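PDB 2VRS: sigma-C capsid protein from Avian reovirus, which attaches the virus to host cells as a homotrimeric fibre protein of the capsid and induces apoptosis of the cell. Local coordinates for residues C[91-96]-C[128-133]; C[121-126]-C[195-200]. All coordinates share one frame; numbering follows the deposited sequence.

Contact 1 of 2, residues C[91-96]-C[128-133]; sequences GTNGSS and VVLLTF
Leu130 stands beside Thr92 on one face of the sheet, and its CB is 3.5 Å from Thr92 OG1. From there CG leans back beside the Leu130 backbone N (chi1 -87°), and the two methyls reach alongside Asn93: Leu130 CD1 is 4.1 Å from Asn93 CB, while Leu130 CD2 comes 3.5 Å from Asn93 OD1. Leu130 also touches Thr189 of strand 185-191. The backbones of Thr92 and Leu130 form an antiparallel hydrogen-bonded pair. Thr92 N gives the shorter and straighter bond, 2.9 Å to Leu130 O, and Leu130 N returns one of 3.2 Å to Thr92 O.

All this belongs to the C-terminal beta-barrel domain, where strand 128-134 runs between strands 81-92 and 185-191. Here strand 81-92 is giving out. After Thr92 the chain turns through Asn93 and Gly94, both with positive phi, to head back as strand 98-108. The pairing gives out with it, although Val129 CA still makes a CH...O contact with Asn93 O.

On the Thr92 face, water 1 hydrogen-bonds to both Thr92 OG1 and Thr132 OG1, joining the two hydroxyls; Thr132 OG1 is also bonded to Thr187. On the other face, Leu131 CD1 lies 3.6 Å from Gly91 N. Val129 CG2 presses against Ser95 CB at 3.4 Å, tighter than normal carbon contact. With chi1 at -179°, Ser95 OG turns away from its own backbone N and hydrogen-bonds to Thr123 O and Asp97 N.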
loop_
_atom_site.group_PDB
_atom_site.type_symbol
_atom_site.label_atom_id
_atom_site.label_comp_id
_atom_site.label_asym_id
_atom_site.label_seq_id
_atom_site.Cartn_x
_atom_site.Cartn_y
_atom_site.Cartn_z
ATOM N N GLY C 91 -23.409 2.041 26.303
ATOM C CA GLY C 91 -24.479 1.127 25.909
ATOM C C GLY C 91 -25.672 1.918 25.421
ATOM O O GLY C 91 -26.032 2.940 26.020
ATOM N N THR C 92 -26.263 1.468 24.321
ATOM C CA THR C 92 -27.607 1.866 23.920
ATOM C C THR C 92 -28.337 0.621 23.404
ATOM O O THR C 92 -27.762 -0.474 23.325
ATOM C CB THR C 92 -27.589 2.911 22.790
ATOM O OG1 THR C 92 -27.009 2.341 21.620
ATOM C CG2 THR C 92 -26.806 4.164 23.196
ATOM N N ASN C 93 -29.613 0.785 23.080
ATOM C CA ASN C 93 -30.379 -0.268 22.421
ATOM C C ASN C 93 -30.197 -1.680 22.990
ATOM O O ASN C 93 -29.721 -2.594 22.299
ATOM C CB ASN C 93 -30.084 -0.236 20.918
ATOM C CG ASN C 93 -30.465 1.093 20.284
ATOM O OD1 ASN C 93 -29.610 1.954 20.047
ATOM N ND2 ASN C 93 -31.747 1.270 20.019
ATOM N N GLY C 94 -30.583 -1.863 24.246
ATOM C CA GLY C 94 -30.442 -3.151 24.914
ATOM C C GLY C 94 -29.590 -2.973 26.152
ATOM O O GLY C 94 -29.325 -3.924 26.881
ATOM N N SER C 95 -29.155 -1.732 26.362
ATOM C CA SER C 95 -28.441 -1.310 27.560
ATOM C C SER C 95 -28.500 0.217 27.702
ATOM O O SER C 95 -28.533 0.938 26.695
ATOM C CB SER C 95 -26.970 -1.750 27.491
ATOM O OG SER C 95 -26.284 -1.364 28.656
ATOM N N SER C 96 -28.486 0.703 28.946
ATOM C CA SER C 96 -28.340 2.128 29.222
ATOM C C SER C 96 -27.065 2.409 29.980
ATOM O O SER C 96 -26.833 3.532 30.417
ATOM C CB SER C 96 -29.537 2.642 30.041
ATOM O OG SER C 96 -30.740 2.471 29.316
ATOM N N VAL C 128 -29.571 -8.547 22.221
ATOM C CA VAL C 128 -28.595 -7.808 21.394
ATOM C C VAL C 128 -28.363 -6.469 22.093
ATOM O O VAL C 128 -29.291 -5.909 22.686
ATOM C CB VAL C 128 -29.129 -7.560 19.948
ATOM C CG1 VAL C 128 -28.177 -6.670 19.169
ATOM C CG2 VAL C 128 -29.301 -8.869 19.190
ATOM N N VAL C 129 -27.136 -5.955 22.041
ATOM C CA VAL C 129 -26.818 -4.663 22.621
ATOM C C VAL C 129 -25.928 -3.888 21.642
ATOM O O VAL C 129 -25.182 -4.503 20.855
ATOM C CB VAL C 129 -26.112 -4.816 23.986
ATOM C CG1 VAL C 129 -24.755 -5.542 23.841
ATOM C CG2 VAL C 129 -25.932 -3.475 24.692
ATOM N N LEU C 130 -26.039 -2.556 21.696
ATOM C CA LEU C 130 -25.181 -1.661 20.945
ATOM C C LEU C 130 -24.228 -0.964 21.911
ATOM O O LEU C 130 -24.614 -0.574 23.018
ATOM C CB LEU C 130 -26.020 -0.638 20.171
ATOM C CG LEU C 130 -26.518 -1.055 18.788
ATOM C CD1 LEU C 130 -27.376 -2.330 18.724
ATOM C CD2 LEU C 130 -27.244 0.133 18.129
ATOM N N LEU C 131 -22.986 -0.805 21.486
ATOM C CA LEU C 131 -21.935 -0.179 22.339
ATOM C C LEU C 131 -21.198 0.821 21.486
ATOM O O LEU C 131 -20.632 0.483 20.454
ATOM C CB LEU C 131 -20.965 -1.242 22.837
ATOM C CG LEU C 131 -20.132 -0.901 24.065
ATOM C CD1 LEU C 131 -21.081 -0.531 25.255
ATOM C CD2 LEU C 131 -19.189 -2.077 24.488
ATOM N N THR C 132 -21.219 2.060 21.945
ATOM C CA THR C 132 -20.713 3.191 21.186
ATOM C C THR C 132 -19.332 3.650 21.688
ATOM O O THR C 132 -19.082 3.740 22.897
ATOM C CB THR C 132 -21.796 4.325 21.146
ATOM O OG1 THR C 132 -22.899 3.864 20.358
ATOM C CG2 THR C 132 -21.201 5.612 20.505
ATOM N N PHE C 133 -18.437 3.954 20.734
ATOM C CA PHE C 133 -17.039 4.361 20.991
ATOM C C PHE C 133 -16.833 5.705 20.279
ATOM O O PHE C 133 -16.515 5.773 19.112
ATOM C CB PHE C 133 -16.070 3.309 20.426
ATOM C CG PHE C 133 -16.081 2.037 21.210
ATOM C CD1 PHE C 133 -15.214 1.889 22.290
ATOM C CD2 PHE C 133 -17.008 1.031 20.902
ATOM C CE1 PHE C 133 -15.228 0.706 23.056
ATOM C CE2 PHE C 133 -17.067 -0.178 21.694
ATOM C CZ PHE C 133 -16.167 -0.334 22.749
HETATM O O HOH W 1 -24.419 2.208 21.770
HETATM O O HOH W 2 -29.308 -6.262 25.576
#

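Contact 2 of 2, residues C[121-126]-C[195-200]; sequences NLTVTS and DGTANI
A short antiparallel ladder joins strand 121-124 to the start of strand 198-210, with Leu122 facing Ile200, Thr123 facing Asn199 and Val124 facing Ala198. The outer two pairs are hydrogen-bonded in both directions. Leu122 N bonds to Ile200 O at 2.9 Å, and Ile200 N returns a bond to Leu122 O. At the other pair Val124 N bonds to Ala198 O, also at 2.9 Å.

Ile200 has CG1 between its backbone N and carbonyl carbon (chi1 70°), which brings CG1 within 4.1 Å of Leu122 CB. Its CD1 extends toward Val124 CG1, 4.3 Å away. This apolar face belongs to the C-terminal beta-barrel domain, and strand 159-167 packs on it through Phe165 and Arg167.

The reverse face is polar. The side chains of Asn121 and Asn199 cross at about a right angle, their amide planes 64° apart. Asn199 ND2 probably donates to Asn121 OD1, but the modelled 2.5 Å between these two atoms is too short to take literally.

Past Val124 the regular pairing stops but the chains stay close, Thr197 CA making a CH...O contact with Val124 O. Water 3 links the two chains, donating to Ser126 O at 2.8 Å and to Gly196 O at 2.6 Å; Ser126 O also takes a bond from Thr192 OG1.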
loop_
_atom_site.group_PDB
_atom_site.type_symbol
_atom_site.label_atom_id
_atom_site.label_comp_id
_atom_site.label_asym_id
_atom_site.label_seq_id
_atom_site.Cartn_x
_atom_site.Cartn_y
_atom_site.Cartn_z
ATOM N N ASN C 121 -18.613 -4.000 34.468
ATOM C CA ASN C 121 -19.620 -4.777 33.797
ATOM C C ASN C 121 -20.611 -3.879 33.119
ATOM O O ASN C 121 -20.535 -2.651 33.236
ATOM C CB ASN C 121 -20.352 -5.635 34.802
ATOM C CG ASN C 121 -20.970 -4.810 35.909
ATOM O OD1 ASN C 121 -22.133 -4.433 35.811
ATOM N ND2 ASN C 121 -20.193 -4.493 36.948
ATOM N N LEU C 122 -21.518 -4.517 32.398
ATOM C CA LEU C 122 -22.516 -3.795 31.637
ATOM C C LEU C 122 -23.823 -4.517 31.841
ATOM O O LEU C 122 -23.922 -5.733 31.644
ATOM C CB LEU C 122 -22.094 -3.800 30.153
ATOM C CG LEU C 122 -22.813 -2.891 29.176
ATOM C CD1 LEU C 122 -22.369 -1.457 29.359
ATOM C CD2 LEU C 122 -22.516 -3.369 27.735
ATOM N N THR C 123 -24.839 -3.788 32.301
ATOM C CA THR C 123 -26.151 -4.384 32.463
ATOM C C THR C 123 -26.868 -4.304 31.124
ATOM O O THR C 123 -26.872 -3.249 30.489
ATOM C CB THR C 123 -26.967 -3.616 33.526
ATOM O OG1 THR C 123 -26.361 -3.858 34.795
ATOM C CG2 THR C 123 -28.423 -4.091 33.534
ATOM N N VAL C 124 -27.403 -5.443 30.692
ATOM C CA VAL C 124 -28.102 -5.551 29.407
ATOM C C VAL C 124 -29.525 -5.970 29.701
ATOM O O VAL C 124 -29.809 -6.533 30.762
ATOM C CB VAL C 124 -27.429 -6.562 28.414
ATOM C CG1 VAL C 124 -26.043 -6.047 27.985
ATOM C CG2 VAL C 124 -27.339 -7.968 29.007
ATOM N N THR C 125 -30.421 -5.681 28.764
ATOM C CA THR C 125 -31.839 -5.994 28.951
ATOM C C THR C 125 -32.442 -6.798 27.815
ATOM O O THR C 125 -33.609 -7.166 27.871
ATOM C CB THR C 125 -32.657 -4.714 29.158
ATOM O OG1 THR C 125 -32.507 -3.864 28.021
ATOM C CG2 THR C 125 -32.165 -3.957 30.384
ATOM N N SER C 126 -31.643 -7.109 26.800
ATOM C CA SER C 126 -32.162 -7.754 25.611
ATOM C C SER C 126 -31.179 -8.788 25.080
ATOM O O SER C 126 -30.158 -9.055 25.725
ATOM C CB SER C 126 -32.506 -6.693 24.560
ATOM O OG SER C 126 -32.971 -7.309 23.372
ATOM N N ASP C 195 -31.522 -13.574 27.203
ATOM C CA ASP C 195 -32.625 -12.618 27.170
ATOM C C ASP C 195 -32.824 -11.998 28.541
ATOM O O ASP C 195 -32.269 -12.484 29.537
ATOM C CB ASP C 195 -33.922 -13.299 26.695
ATOM C CG ASP C 195 -33.837 -13.789 25.254
ATOM O OD1 ASP C 195 -34.028 -12.968 24.329
ATOM O OD2 ASP C 195 -33.601 -15.001 25.042
ATOM N N GLY C 196 -33.591 -10.910 28.590
ATOM C CA GLY C 196 -33.923 -10.269 29.850
ATOM C C GLY C 196 -32.786 -9.504 30.492
ATOM O O GLY C 196 -31.700 -9.376 29.901
ATOM N N THR C 197 -33.049 -8.974 31.689
ATOM C CA THR C 197 -32.046 -8.225 32.456
ATOM C C THR C 197 -30.962 -9.184 32.933
ATOM O O THR C 197 -31.248 -10.281 33.429
ATOM C CB THR C 197 -32.672 -7.415 33.633
ATOM O OG1 THR C 197 -33.458 -6.332 33.104
ATOM C CG2 THR C 197 -31.593 -6.809 34.539
ATOM N N ALA C 198 -29.711 -8.767 32.752
ATOM C CA ALA C 198 -28.566 -9.604 33.057
ATOM C C ALA C 198 -27.347 -8.732 33.035
ATOM O O ALA C 198 -27.407 -7.567 32.637
ATOM C CB ALA C 198 -28.432 -10.716 32.042
ATOM N N ASN C 199 -26.242 -9.289 33.501
ATOM C CA ASN C 199 -25.000 -8.562 33.601
ATOM C C ASN C 199 -23.941 -9.344 32.845
ATOM O O ASN C 199 -23.839 -10.565 32.988
ATOM C CB ASN C 199 -24.612 -8.419 35.081
ATOM C CG ASN C 199 -23.487 -7.441 35.303
ATOM O OD1 ASN C 199 -22.380 -7.832 35.686
ATOM N ND2 ASN C 199 -23.758 -6.154 35.061
ATOM N N ILE C 200 -23.194 -8.633 32.005
ATOM C CA ILE C 200 -22.022 -9.199 31.350
ATOM C C ILE C 200 -20.764 -8.462 31.824
ATOM O O ILE C 200 -20.783 -7.260 32.099
ATOM C CB ILE C 200 -22.194 -9.216 29.775
ATOM C CG1 ILE C 200 -22.157 -7.794 29.206
ATOM C CG2 ILE C 200 -23.484 -9.965 29.370
ATOM C CD1 ILE C 200 -22.098 -7.711 27.672
HETATM O O HOH W 3 -30.006 -10.395 28.172
#

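Overall arrangement
Both contacts sit in the C-terminal domain, far along the elongated chain from the N-terminal helix, with contact 2 farther from the chain's centre than contact 1. Their segments alternate in sequence, and their centres are about 10 Å apart. They meet directly: Gly94 O of contact 1 probably accepts a hydrogen bond from Thr125 N of contact 2, so the turn after strand 81-92 is tied to the end of strand 121-124. Each is partly buried. Contact 1 is a fading pairing at a turn, whereas contact 2 is a longer ladder, apolar within the domain and with asparagines and Thr123 on its more exposed face.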